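Local coordinates for protein serine acetyltransferase (Bacteroides vulgatus ATCC 8482, PDB 3F1X) that probably transfers an acetyl group to serine in amino-acid biosynthesis, as a hexameric acyltransferase of the left-handed beta-helix family, at residues K40-I45 / T84-A89; L48-I53 / A156-S161; A117-K122 / Y163-E168; A136-D141 / T145-I150. All blocks are in the same frame, centred on the assembly; numbering follows the deposited sequence.

Interaction 1: residues K40-I45 / T84-A89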
loop_
_atom_site.group_PDB
_atom_site.type_symbol
_atom_site.label_atom_id
_atom_site.label_comp_id
_atom_site.label_asym_id
_atom_site.label_seq_id
_atom_site.Cartn_x
_atom_site.Cartn_y
_atom_site.Cartn_z
ATOM N N LYS A 40 -5.307 -13.866 -1.501
ATOM C CA LYS A 40 -4.741 -12.869 -0.604
ATOM C C LYS A 40 -4.977 -13.212 0.859
ATOM O O LYS A 40 -4.048 -13.183 1.665
ATOM C CB LYS A 40 -5.309 -11.484 -0.917
ATOM C CG LYS A 40 -4.789 -10.913 -2.228
ATOM C CD LYS A 40 -5.364 -9.537 -2.533
ATOM C CE LYS A 40 -4.752 -8.977 -3.813
ATOM N NZ LYS A 40 -5.317 -7.647 -4.182
ATOM N N SER A 41 -6.221 -13.532 1.201
ATOM C CA SER A 41 -6.563 -13.896 2.573
ATOM C C SER A 41 -5.839 -15.182 2.949
ATOM O O SER A 41 -5.336 -15.311 4.065
ATOM C CB SER A 41 -8.065 -14.107 2.715
ATOM O OG SER A 41 -8.754 -12.903 2.434
ATOM N N LEU A 42 -5.784 -16.126 2.011
ATOM C CA LEU A 42 -5.113 -17.397 2.259
ATOM C C LEU A 42 -3.624 -17.196 2.537
ATOM O O LEU A 42 -3.039 -17.895 3.365
ATOM C CB LEU A 42 -5.329 -18.357 1.078
ATOM C CG LEU A 42 -6.772 -18.899 0.997
ATOM C CD1 LEU A 42 -6.956 -19.781 -0.227
ATOM C CD2 LEU A 42 -7.084 -19.689 2.265
ATOM N N TYR A 43 -3.007 -16.236 1.856
ATOM C CA TYR A 43 -1.596 -15.971 2.094
ATOM C C TYR A 43 -1.434 -15.496 3.541
ATOM O O TYR A 43 -0.562 -15.971 4.265
ATOM C CB TYR A 43 -1.086 -14.898 1.132
ATOM C CG TYR A 43 0.292 -14.401 1.469
ATOM C CD1 TYR A 43 1.421 -15.150 1.160
ATOM C CD2 TYR A 43 0.466 -13.192 2.137
ATOM C CE1 TYR A 43 2.704 -14.708 1.512
ATOM C CE2 TYR A 43 1.739 -12.738 2.496
ATOM C CZ TYR A 43 2.851 -13.502 2.181
ATOM O OH TYR A 43 4.111 -13.066 2.545
ATOM N N LYS A 44 -2.279 -14.555 3.952
ATOM C CA LYS A 44 -2.235 -14.027 5.313
ATOM C C LYS A 44 -2.455 -15.135 6.324
ATOM O O LYS A 44 -1.813 -15.175 7.368
ATOM C CB LYS A 44 -3.308 -12.952 5.521
ATOM C CG LYS A 44 -2.992 -11.621 4.870
ATOM C CD LYS A 44 -4.184 -10.674 4.968
ATOM C CE LYS A 44 -3.907 -9.379 4.226
ATOM N NZ LYS A 44 -5.131 -8.528 4.109
ATOM N N ILE A 45 -3.367 -16.043 6.003
ATOM C CA ILE A 45 -3.670 -17.156 6.893
ATOM C C ILE A 45 -2.454 -18.040 7.140
ATOM O O ILE A 45 -2.127 -18.343 8.295
ATOM C CB ILE A 45 -4.835 -18.002 6.335
ATOM C CG1 ILE A 45 -6.142 -17.224 6.518
ATOM C CG2 ILE A 45 -4.901 -19.359 7.031
ATOM C CD1 ILE A 45 -7.330 -17.835 5.840
ATOM N N THR A 84 -12.161 -18.420 9.170
ATOM C CA THR A 84 -13.597 -18.705 9.169
ATOM C C THR A 84 -14.174 -18.364 7.796
ATOM O O THR A 84 -14.887 -19.162 7.191
ATOM C CB THR A 84 -14.336 -17.874 10.251
ATOM O OG1 THR A 84 -13.892 -18.273 11.557
ATOM C CG2 THR A 84 -15.841 -18.076 10.148
ATOM N N GLU A 85 -13.829 -17.187 7.288
ATOM C CA GLU A 85 -14.328 -16.742 5.992
ATOM C C GLU A 85 -13.881 -17.629 4.831
ATOM O O GLU A 85 -14.670 -17.924 3.942
ATOM C CB GLU A 85 -13.882 -15.302 5.731
ATOM C CG GLU A 85 -14.535 -14.645 4.523
ATOM C CD GLU A 85 -16.032 -14.466 4.699
ATOM O OE1 GLU A 85 -16.457 -14.087 5.811
ATOM O OE2 GLU A 85 -16.778 -14.688 3.722
ATOM N N GLN A 86 -12.624 -18.064 4.839
ATOM C CA GLN A 86 -12.120 -18.884 3.749
ATOM C C GLN A 86 -12.703 -20.283 3.777
ATOM O O GLN A 86 -12.960 -20.883 2.732
ATOM C CB GLN A 86 -10.595 -18.936 3.780
ATOM C CG GLN A 86 -9.955 -17.604 3.436
ATOM C CD GLN A 86 -10.532 -17.013 2.163
ATOM O OE1 GLN A 86 -11.156 -15.947 2.181
ATOM N NE2 GLN A 86 -10.329 -17.704 1.052
ATOM N N ILE A 87 -12.908 -20.809 4.976
ATOM C CA ILE A 87 -13.496 -22.126 5.096
ATOM C C ILE A 87 -14.934 -22.014 4.571
ATOM O O ILE A 87 -15.424 -22.911 3.888
ATOM C CB ILE A 87 -13.476 -22.614 6.563
ATOM C CG1 ILE A 87 -12.038 -22.956 6.967
ATOM C CG2 ILE A 87 -14.397 -23.813 6.723
ATOM C CD1 ILE A 87 -11.863 -23.390 8.408
ATOM N N LEU A 88 -15.596 -20.901 4.877
ATOM C CA LEU A 88 -16.963 -20.693 4.402
ATOM C C LEU A 88 -16.963 -20.661 2.867
ATOM O O LEU A 88 -17.857 -21.216 2.224
ATOM C CB LEU A 88 -17.529 -19.380 4.948
ATOM C CG LEU A 88 -18.979 -19.044 4.580
ATOM C CD1 LEU A 88 -19.917 -20.102 5.128
ATOM C CD2 LEU A 88 -19.344 -17.682 5.149
ATOM N N ALA A 89 -15.954 -20.022 2.283
ATOM C CA ALA A 89 -15.860 -19.955 0.828
ATOM C C ALA A 89 -15.665 -21.356 0.239
ATOM O O ALA A 89 -16.241 -21.698 -0.797
ATOM C CB ALA A 89 -14.704 -19.041 0.413
#
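Q86 points from helix 68-93 toward helix 39-53 and is met there by three side chains of the latter, S41, L42 and I45, which lie one turn apart or next to each other on a single helical face. The aliphatic stem of Q86 does most of the touching. Its CG lies 3.6 Å from I45 CD1 and 3.7 Å from L42 CD2, so two methyl tips meet the same methylene, and each of these side chains runs slantwise to the glutamine. L42 leaves its backbone at an angle to the neighbouring helix, but its branched end turns inward; I45 points across directly and arrives with its terminal CD1. S41 contributes CB, which sits beside the terminal amide group of Q86. A bend at chi2 (-50°) folds that amide back past S41 and L42 instead of letting it run straight on.

The contact is therefore made by van der Waals packing, with 154 Å² buried in total. L42 also packs on I177, F180 and M184 of helix 177-189, and I45 extends the interface along helix 68-93 to L79 and L82. The segment axes approach to 10.3 Å with a signed crossing angle of -131°. The segments thus cross steeply, about 49° from antiparallel, as part of the helix-helix packing within the alpha-helical N-terminal domain characteristic of serine acetyltransferases.

Interaction 2: residues L48-I53 / A156-S161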
loop_
_atom_site.group_PDB
_atom_site.type_symbol
_atom_site.label_atom_id
_atom_site.label_comp_id
_atom_site.label_asym_id
_atom_site.label_seq_id
_atom_site.Cartn_x
_atom_site.Cartn_y
_atom_site.Cartn_z
ATOM N N LEU A 48 0.201 -16.262 9.284
ATOM C CA LEU A 48 -0.164 -16.176 10.694
ATOM C C LEU A 48 0.057 -17.535 11.342
ATOM O O LEU A 48 0.518 -17.629 12.477
ATOM C CB LEU A 48 -1.629 -15.755 10.837
ATOM C CG LEU A 48 -1.920 -14.272 10.594
ATOM C CD1 LEU A 48 -3.407 -14.073 10.302
ATOM C CD2 LEU A 48 -1.482 -13.463 11.800
ATOM N N ALA A 49 -0.281 -18.592 10.613
ATOM C CA ALA A 49 -0.088 -19.940 11.125
ATOM C C ALA A 49 1.393 -20.143 11.448
ATOM O O ALA A 49 1.732 -20.707 12.492
ATOM C CB ALA A 49 -0.555 -20.966 10.102
ATOM N N ARG A 50 2.270 -19.674 10.557
ATOM C CA ARG A 50 3.723 -19.778 10.747
ATOM C C ARG A 50 4.187 -19.012 11.975
ATOM O O ARG A 50 5.053 -19.472 12.715
ATOM C CB ARG A 50 4.501 -19.177 9.567
ATOM C CG ARG A 50 4.270 -19.772 8.195
ATOM C CD ARG A 50 5.330 -19.211 7.244
ATOM N NE ARG A 50 4.946 -19.291 5.836
ATOM C CZ ARG A 50 4.762 -20.422 5.164
ATOM N NH1 ARG A 50 4.416 -20.375 3.885
ATOM N NH2 ARG A 50 4.921 -21.591 5.767
ATOM N N ALA A 51 3.633 -17.814 12.145
ATOM C CA ALA A 51 3.995 -16.939 13.248
ATOM C C ALA A 51 3.527 -17.481 14.582
ATOM O O ALA A 51 4.080 -17.140 15.622
ATOM C CB ALA A 51 3.418 -15.548 13.022
ATOM N N ILE A 52 2.487 -18.302 14.549
ATOM C CA ILE A 52 1.955 -18.901 15.761
ATOM C C ILE A 52 2.703 -20.201 16.067
ATOM O O ILE A 52 2.965 -20.522 17.223
ATOM C CB ILE A 52 0.453 -19.210 15.607
ATOM C CG1 ILE A 52 -0.331 -17.910 15.477
ATOM C CG2 ILE A 52 -0.036 -20.013 16.797
ATOM C CD1 ILE A 52 -1.755 -18.089 14.985
ATOM N N ILE A 53 3.035 -20.949 15.021
ATOM C CA ILE A 53 3.755 -22.208 15.190
ATOM C C ILE A 53 5.205 -21.948 15.613
ATOM O O ILE A 53 5.752 -22.659 16.451
ATOM C CB ILE A 53 3.734 -23.026 13.882
ATOM C CG1 ILE A 53 2.311 -23.519 13.616
ATOM C CG2 ILE A 53 4.751 -24.178 13.960
ATOM C CD1 ILE A 53 2.063 -24.015 12.187
ATOM N N ALA A 156 11.959 -25.620 2.009
ATOM C CA ALA A 156 11.363 -26.901 2.359
ATOM C C ALA A 156 10.454 -26.818 3.582
ATOM O O ALA A 156 9.354 -27.366 3.577
ATOM C CB ALA A 156 12.452 -27.935 2.590
ATOM N N ILE A 157 10.907 -26.137 4.630
ATOM C CA ILE A 157 10.104 -26.013 5.838
ATOM C C ILE A 157 8.789 -25.305 5.547
ATOM O O ILE A 157 7.762 -25.635 6.127
ATOM C CB ILE A 157 10.845 -25.240 6.943
ATOM C CG1 ILE A 157 12.114 -25.992 7.327
ATOM C CG2 ILE A 157 9.952 -25.106 8.180
ATOM C CD1 ILE A 157 11.855 -27.359 7.929
ATOM N N ARG A 158 8.832 -24.338 4.637
ATOM C CA ARG A 158 7.645 -23.590 4.257
ATOM C C ARG A 158 6.657 -24.490 3.532
ATOM O O ARG A 158 5.459 -24.455 3.809
ATOM C CB ARG A 158 8.035 -22.401 3.370
ATOM C CG ARG A 158 8.804 -21.340 4.128
ATOM C CD ARG A 158 9.338 -20.234 3.233
ATOM N NE ARG A 158 10.076 -19.236 4.009
ATOM C CZ ARG A 158 10.657 -18.159 3.487
ATOM N NH1 ARG A 158 11.308 -17.304 4.269
ATOM N NH2 ARG A 158 10.588 -17.938 2.180
ATOM N N ALA A 159 7.161 -25.302 2.603
ATOM C CA ALA A 159 6.302 -26.216 1.851
ATOM C C ALA A 159 5.714 -27.274 2.782
ATOM O O ALA A 159 4.520 -27.558 2.733
ATOM C CB ALA A 159 7.099 -26.887 0.733
ATOM N N ILE A 160 6.557 -27.854 3.630
ATOM C CA ILE A 160 6.107 -28.883 4.563
ATOM C C ILE A 160 5.101 -28.298 5.559
ATOM O O ILE A 160 4.121 -28.949 5.921
ATOM C CB ILE A 160 7.313 -29.513 5.308
ATOM C CG1 ILE A 160 8.193 -30.257 4.305
ATOM C CG2 ILE A 160 6.838 -30.489 6.391
ATOM C CD1 ILE A 160 9.529 -30.681 4.859
ATOM N N SER A 161 5.339 -27.065 5.994
ATOM C CA SER A 161 4.421 -26.408 6.917
ATOM C C SER A 161 3.070 -26.229 6.238
ATOM O O SER A 161 2.036 -26.575 6.809
ATOM C CB SER A 161 4.963 -25.042 7.336
ATOM O OG SER A 161 6.145 -25.181 8.093
HETATM O O HOH W 1 6.757 -22.133 7.756
#
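This is a water-bridged polar contact between helix 39-53 and helix 155-171, buried in the helical domain and made by one long side chain, R50, reaching R158 and S161. The guanidinium of R50 travels to the other helix on a chain extended from CG to NE; it leaves the backbone alongside that helix, and only its end comes close. NH2 stands 3.5 Å from R158 O, a close approach that does not count as a hydrogen bond, and 3.8 Å from S161 CB. R158 CB and CG lie over one face of the guanidinium, whereas S161 CB sits at its edge, in plane. The two arginine side chains cross at about a right angle, their guanidinium planes 32° apart.

A water completes the link: it accepts from R50 NH2 at 2.8 Å and donates to S161 OG at 3.1 Å. S161 OG in turn donates to I157 O at 2.6 Å, its approach tilted 33° from the carbonyl plane. The backbone N of S161 reaches that same oxygen from the opposite face, so two donors grip it.

The charge of R50 is answered by E47, which forms a salt bridge with NE, and N162 OD1 makes a weak hydrogen bond with NH1. R158 NH1 bonds to the carbonyl of S152; R50 NE and R158 NE remain 5.4 Å apart. The S161 bond, from a serine hydroxyl to the carbonyl four residues earlier, is a familiar intrahelical motif, here coupled to an interhelical water bridge.

Interaction 3: residues A117-K122 / Y163-E168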
loop_
_atom_site.group_PDB
_atom_site.type_symbol
_atom_site.label_atom_id
_atom_site.label_comp_id
_atom_site.label_asym_id
_atom_site.label_seq_id
_atom_site.Cartn_x
_atom_site.Cartn_y
_atom_site.Cartn_z
ATOM N N ALA A 117 -11.984 -22.989 14.415
ATOM C CA ALA A 117 -11.514 -23.116 15.790
ATOM C C ALA A 117 -10.889 -24.505 15.992
ATOM O O ALA A 117 -9.870 -24.645 16.677
ATOM C CB ALA A 117 -12.671 -22.896 16.766
ATOM N N ARG A 118 -11.499 -25.523 15.391
ATOM C CA ARG A 118 -10.990 -26.894 15.490
ATOM C C ARG A 118 -9.576 -26.939 14.909
ATOM O O ARG A 118 -8.677 -27.574 15.465
ATOM C CB ARG A 118 -11.881 -27.867 14.714
ATOM C CG ARG A 118 -13.324 -27.992 15.220
ATOM C CD ARG A 118 -13.420 -28.726 16.551
ATOM N NE ARG A 118 -14.801 -28.848 17.023
ATOM C CZ ARG A 118 -15.146 -29.376 18.197
ATOM N NH1 ARG A 118 -14.207 -29.835 19.020
ATOM N NH2 ARG A 118 -16.425 -29.438 18.553
ATOM N N PHE A 119 -9.379 -26.264 13.780
ATOM C CA PHE A 119 -8.059 -26.237 13.173
ATOM C C PHE A 119 -7.056 -25.607 14.128
ATOM O O PHE A 119 -5.964 -26.138 14.337
ATOM C CB PHE A 119 -8.057 -25.427 11.878
ATOM C CG PHE A 119 -6.680 -25.161 11.359
ATOM C CD1 PHE A 119 -5.966 -26.168 10.714
ATOM C CD2 PHE A 119 -6.055 -23.935 11.591
ATOM C CE1 PHE A 119 -4.639 -25.964 10.311
ATOM C CE2 PHE A 119 -4.734 -23.715 11.196
ATOM C CZ PHE A 119 -4.024 -24.736 10.554
ATOM N N ILE A 120 -7.421 -24.457 14.684
ATOM C CA ILE A 120 -6.538 -23.749 15.600
ATOM C C ILE A 120 -6.132 -24.595 16.796
ATOM O O ILE A 120 -5.010 -24.476 17.284
ATOM C CB ILE A 120 -7.184 -22.430 16.076
ATOM C CG1 ILE A 120 -7.141 -21.413 14.933
ATOM C CG2 ILE A 120 -6.446 -21.895 17.306
ATOM C CD1 ILE A 120 -8.017 -20.211 15.133
ATOM N N SER A 121 -7.039 -25.452 17.259
ATOM C CA SER A 121 -6.754 -26.316 18.395
ATOM C C SER A 121 -5.714 -27.360 18.020
ATOM O O SER A 121 -5.199 -28.068 18.886
ATOM C CB SER A 121 -8.019 -27.032 18.870
ATOM O OG SER A 121 -8.366 -28.087 17.995
ATOM N N LYS A 122 -5.416 -27.457 16.727
ATOM C CA LYS A 122 -4.428 -28.410 16.236
ATOM C C LYS A 122 -3.035 -27.805 16.081
ATOM O O LYS A 122 -2.072 -28.525 15.816
ATOM C CB LYS A 122 -4.865 -28.995 14.888
ATOM C CG LYS A 122 -5.710 -30.254 14.983
ATOM C CD LYS A 122 -7.031 -30.018 15.685
ATOM C CE LYS A 122 -7.837 -31.312 15.773
ATOM N NZ LYS A 122 -9.183 -31.116 16.388
ATOM N N TYR A 163 1.867 -27.856 3.761
ATOM C CA TYR A 163 1.296 -29.189 3.592
ATOM C C TYR A 163 0.583 -29.674 4.861
ATOM O O TYR A 163 -0.590 -30.048 4.815
ATOM C CB TYR A 163 2.378 -30.217 3.225
ATOM C CG TYR A 163 1.958 -31.621 3.582
ATOM C CD1 TYR A 163 0.952 -32.268 2.874
ATOM C CD2 TYR A 163 2.476 -32.255 4.709
ATOM C CE1 TYR A 163 0.463 -33.518 3.289
ATOM C CE2 TYR A 163 1.992 -33.495 5.130
ATOM C CZ TYR A 163 0.988 -34.115 4.418
ATOM O OH TYR A 163 0.506 -35.323 4.861
ATOM N N ARG A 164 1.290 -29.688 5.989
ATOM C CA ARG A 164 0.670 -30.157 7.231
ATOM C C ARG A 164 -0.537 -29.314 7.615
ATOM O O ARG A 164 -1.497 -29.821 8.188
ATOM C CB ARG A 164 1.696 -30.206 8.368
ATOM C CG ARG A 164 2.805 -31.234 8.118
ATOM C CD ARG A 164 3.482 -31.658 9.415
ATOM N NE ARG A 164 4.699 -32.444 9.195
ATOM C CZ ARG A 164 4.722 -33.700 8.757
ATOM N NH1 ARG A 164 3.590 -34.336 8.482
ATOM N NH2 ARG A 164 5.882 -34.319 8.595
ATOM N N ILE A 165 -0.502 -28.030 7.285
ATOM C CA ILE A 165 -1.632 -27.162 7.579
ATOM C C ILE A 165 -2.817 -27.569 6.698
ATOM O O ILE A 165 -3.955 -27.709 7.175
ATOM C CB ILE A 165 -1.276 -25.682 7.310
ATOM C CG1 ILE A 165 -0.362 -25.161 8.418
ATOM C CG2 ILE A 165 -2.545 -24.842 7.214
ATOM C CD1 ILE A 165 0.224 -23.801 8.150
ATOM N N ALA A 166 -2.531 -27.783 5.415
ATOM C CA ALA A 166 -3.544 -28.159 4.446
ATOM C C ALA A 166 -4.119 -29.541 4.725
ATOM O O ALA A 166 -5.318 -29.751 4.590
ATOM C CB ALA A 166 -2.962 -28.099 3.024
ATOM N N HIS A 167 -3.261 -30.474 5.123
ATOM C CA HIS A 167 -3.696 -31.833 5.416
ATOM C C HIS A 167 -4.729 -31.842 6.539
ATOM O O HIS A 167 -5.759 -32.500 6.433
ATOM C CB HIS A 167 -2.501 -32.700 5.808
ATOM C CG HIS A 167 -2.823 -34.161 5.930
ATOM N ND1 HIS A 167 -2.669 -34.862 7.107
ATOM C CD2 HIS A 167 -3.253 -35.060 5.013
ATOM C CE1 HIS A 167 -2.989 -36.129 6.910
ATOM N NE2 HIS A 167 -3.346 -36.277 5.647
ATOM N N GLU A 168 -4.444 -31.104 7.606
ATOM C CA GLU A 168 -5.337 -31.022 8.755
ATOM C C GLU A 168 -6.693 -30.461 8.324
ATOM O O GLU A 168 -7.746 -30.960 8.722
ATOM C CB GLU A 168 -4.697 -30.145 9.840
ATOM C CG GLU A 168 -5.493 -30.039 11.135
ATOM C CD GLU A 168 -5.945 -31.395 11.669
ATOM O OE1 GLU A 168 -5.108 -32.321 11.767
ATOM O OE2 GLU A 168 -7.144 -31.531 12.000
#
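F119, near the C-terminal end of helix 109-120, is the first residue of 117-122 to touch 163-168. Its CG stands anti to the backbone N (chi1 169°), and this carries the ring across to the other helix. There CZ meets I165 CG2 at 3.7 Å, an apolar contact, while CE1 lies 3.7 Å from I165 O. One position round the ring, CD1 reaches E168 CG at 3.9 Å. The ring and the E168 carboxylate are inclined by 37°, and the phenylalanine and glutamate cross at a slant. L83 of helix 68-93, L126 of helix 123-139 and L172 pack on the same phenylalanine.

S121 follows, its OG donating to R118 O, three residues back, at 2.6 Å. At K122 the first bond from the backbone heads for the other helix, but a bend at chi2 (63°) takes the amino end away again. The methylene CG consequently makes the closest approach, 3.5 Å from E168 CD, as the two side chains cross at about a right angle. K122 NZ remains 4.9 Å from E168 OE2.

The chemistry is accordingly more apolar than ionic. F119 and I165 join hydrocarbon surfaces, the lysine offers its aliphatic stem to the carboxylate, and the opposite charges are near enough to attract at long range, probably adding a modest electrostatic term without forming a salt bridge.

Interaction 4: residues A136-D141 / T145-I150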
loop_
_atom_site.group_PDB
_atom_site.type_symbol
_atom_site.label_atom_id
_atom_site.label_comp_id
_atom_site.label_asym_id
_atom_site.label_seq_id
_atom_site.Cartn_x
_atom_site.Cartn_y
_atom_site.Cartn_z
ATOM N N ALA A 136 15.198 -32.739 11.570
ATOM C CA ALA A 136 15.681 -33.620 10.519
ATOM C C ALA A 136 16.411 -32.810 9.453
ATOM O O ALA A 136 17.407 -33.270 8.886
ATOM C CB ALA A 136 14.518 -34.382 9.897
ATOM N N ALA A 137 15.923 -31.601 9.186
ATOM C CA ALA A 137 16.543 -30.739 8.182
ATOM C C ALA A 137 17.919 -30.268 8.645
ATOM O O ALA A 137 18.837 -30.121 7.839
ATOM C CB ALA A 137 15.643 -29.535 7.891
ATOM N N TYR A 138 18.054 -30.039 9.945
ATOM C CA TYR A 138 19.313 -29.592 10.523
ATOM C C TYR A 138 20.341 -30.724 10.612
ATOM O O TYR A 138 21.429 -30.636 10.050
ATOM C CB TYR A 138 19.069 -29.021 11.925
ATOM C CG TYR A 138 20.340 -28.629 12.636
ATOM C CD1 TYR A 138 21.077 -27.526 12.222
ATOM C CD2 TYR A 138 20.828 -29.382 13.700
ATOM C CE1 TYR A 138 22.281 -27.178 12.854
ATOM C CE2 TYR A 138 22.035 -29.046 14.340
ATOM C CZ TYR A 138 22.755 -27.943 13.910
ATOM O OH TYR A 138 23.947 -27.606 14.522
ATOM N N TYR A 139 19.987 -31.784 11.328
ATOM C CA TYR A 139 20.884 -32.920 11.519
ATOM C C TYR A 139 21.422 -33.594 10.264
ATOM O O TYR A 139 22.503 -34.178 10.300
ATOM C CB TYR A 139 20.210 -33.974 12.397
ATOM C CG TYR A 139 20.258 -33.643 13.869
ATOM C CD1 TYR A 139 21.469 -33.618 14.556
ATOM C CD2 TYR A 139 19.096 -33.353 14.576
ATOM C CE1 TYR A 139 21.525 -33.314 15.921
ATOM C CE2 TYR A 139 19.138 -33.044 15.940
ATOM C CZ TYR A 139 20.357 -33.029 16.606
ATOM O OH TYR A 139 20.406 -32.731 17.949
ATOM N N GLY A 140 20.692 -33.517 9.159
ATOM C CA GLY A 140 21.169 -34.164 7.950
ATOM C C GLY A 140 21.688 -33.221 6.885
ATOM O O GLY A 140 21.942 -33.634 5.751
ATOM N N ASP A 141 21.864 -31.957 7.252
ATOM C CA ASP A 141 22.338 -30.946 6.314
ATOM C C ASP A 141 23.525 -30.181 6.897
ATOM O O ASP A 141 23.351 -29.203 7.623
ATOM C CB ASP A 141 21.195 -29.978 6.003
ATOM C CG ASP A 141 21.447 -29.142 4.768
ATOM O OD1 ASP A 141 22.505 -28.481 4.694
ATOM O OD2 ASP A 141 20.576 -29.148 3.870
ATOM N N THR A 145 23.236 -24.506 9.616
ATOM C CA THR A 145 24.041 -24.170 10.781
ATOM C C THR A 145 23.249 -23.643 11.972
ATOM O O THR A 145 23.843 -23.160 12.937
ATOM C CB THR A 145 25.123 -23.134 10.400
ATOM O OG1 THR A 145 25.543 -23.361 9.046
ATOM C CG2 THR A 145 26.340 -23.271 11.320
ATOM N N CYS A 146 21.923 -23.746 11.922
ATOM C CA CYS A 146 21.081 -23.262 13.015
ATOM C C CYS A 146 19.605 -23.600 12.789
ATOM O O CYS A 146 19.135 -23.601 11.653
ATOM C CB CYS A 146 21.230 -21.741 13.153
ATOM S SG CYS A 146 20.224 -20.976 14.454
ATOM N N PHE A 147 18.876 -23.890 13.865
ATOM C CA PHE A 147 17.453 -24.187 13.738
ATOM C C PHE A 147 16.782 -22.920 13.221
ATOM O O PHE A 147 15.851 -22.976 12.421
ATOM C CB PHE A 147 16.832 -24.543 15.089
ATOM C CG PHE A 147 16.982 -25.992 15.482
ATOM C CD1 PHE A 147 16.463 -26.440 16.691
ATOM C CD2 PHE A 147 17.630 -26.907 14.656
ATOM C CE1 PHE A 147 16.593 -27.781 17.085
ATOM C CE2 PHE A 147 17.769 -28.252 15.036
ATOM C CZ PHE A 147 17.245 -28.685 16.250
ATOM N N GLY A 148 17.271 -21.777 13.697
ATOM C CA GLY A 148 16.722 -20.494 13.303
ATOM C C GLY A 148 16.859 -20.165 11.830
ATOM O O GLY A 148 15.948 -19.589 11.239
ATOM N N GLU A 149 17.994 -20.520 11.236
ATOM C CA GLU A 149 18.237 -20.260 9.822
ATOM C C GLU A 149 17.304 -21.116 8.979
ATOM O O GLU A 149 16.821 -20.689 7.927
ATOM C CB GLU A 149 19.694 -20.585 9.450
ATOM C CG GLU A 149 19.984 -20.460 7.954
ATOM C CD GLU A 149 21.438 -20.744 7.583
ATOM O OE1 GLU A 149 21.888 -21.905 7.702
ATOM O OE2 GLU A 149 22.134 -19.793 7.167
ATOM N N ILE A 150 17.060 -22.335 9.444
ATOM C CA ILE A 150 16.194 -23.260 8.730
ATOM C C ILE A 150 14.756 -22.771 8.690
ATOM O O ILE A 150 14.161 -22.678 7.621
ATOM C CB ILE A 150 16.254 -24.657 9.368
ATOM C CG1 ILE A 150 17.657 -25.242 9.147
ATOM C CG2 ILE A 150 15.179 -25.555 8.775
ATOM C CD1 ILE A 150 17.882 -26.579 9.804
#
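Y138 and F147 form an offset edge-to-face aromatic pair, with the edge of F147 directed toward the face of Y138. The ring centroids are 5.2 Å apart and the planes stand at 89°. F147 CE2 leads the approach, 3.5 Å from Y138 CB, an atom that lies in turn at the edge of the phenylalanine ring and in its plane. I150 enters from a different direction: its CD1 comes within 3.4 Å of Y138 CB and sits at the edge of the tyrosine ring, near its plane. Farther along that ring, CE1 runs beside the backbone leading into the second helix, 3.6 Å from C146 N and 3.8 Å from T145 C. A137 closes the first shell, with CB 4.1 Å from I150 CG2.

The torsions account for these positions. Y138 CG is opposite its own backbone N across the CA-CB bond (chi1 176°), which lays the ring beside the T145-C146 backbone, while F147, with CG beside its N, swings its ring edge back to meet it. C146 occupies the N-cap position of helix 147-153. Just ahead of it, T145 N gives a weak hydrogen bond to E149 OE1, a slight link between the residue before the N-cap and the first turn.

V134 and E135 of helix 123-139 pack on F147, and A144 in the connecting loop packs on both Y138 and I150. L26 of the second subunit also packs on F147. The contact thus draws the end of helix 123-139 against the start of helix 147-153, while the intervening turn lies near the beta-helix: G140 O makes a weak hydrogen bond with K224 NZ of strand 224-226.

In the fold
All four contacts lie in the helical domain that precedes the parallel-stranded beta-helix. Interactions 1 and 2 share helix 39-53, and interactions 2 and 3 share helix 155-171, with centres 16 and 11 Å apart respectively; A49 CB touches I165 CD1 between the latter pair at 3.5 Å. Interaction 1 closes before interaction 3 opens, whereas the segments of interaction 2 alternate with those of each. Interaction 4 is nested inside the loops closed by interactions 2 and 3, and I150 CG2 meets I157 CG1 at 3.4 Å. Interactions 1 to 3 thus join sequence-distant helices into one bundle, while interaction 4 joins successive helices; interactions 2, 3 and 4 also border a second subunit.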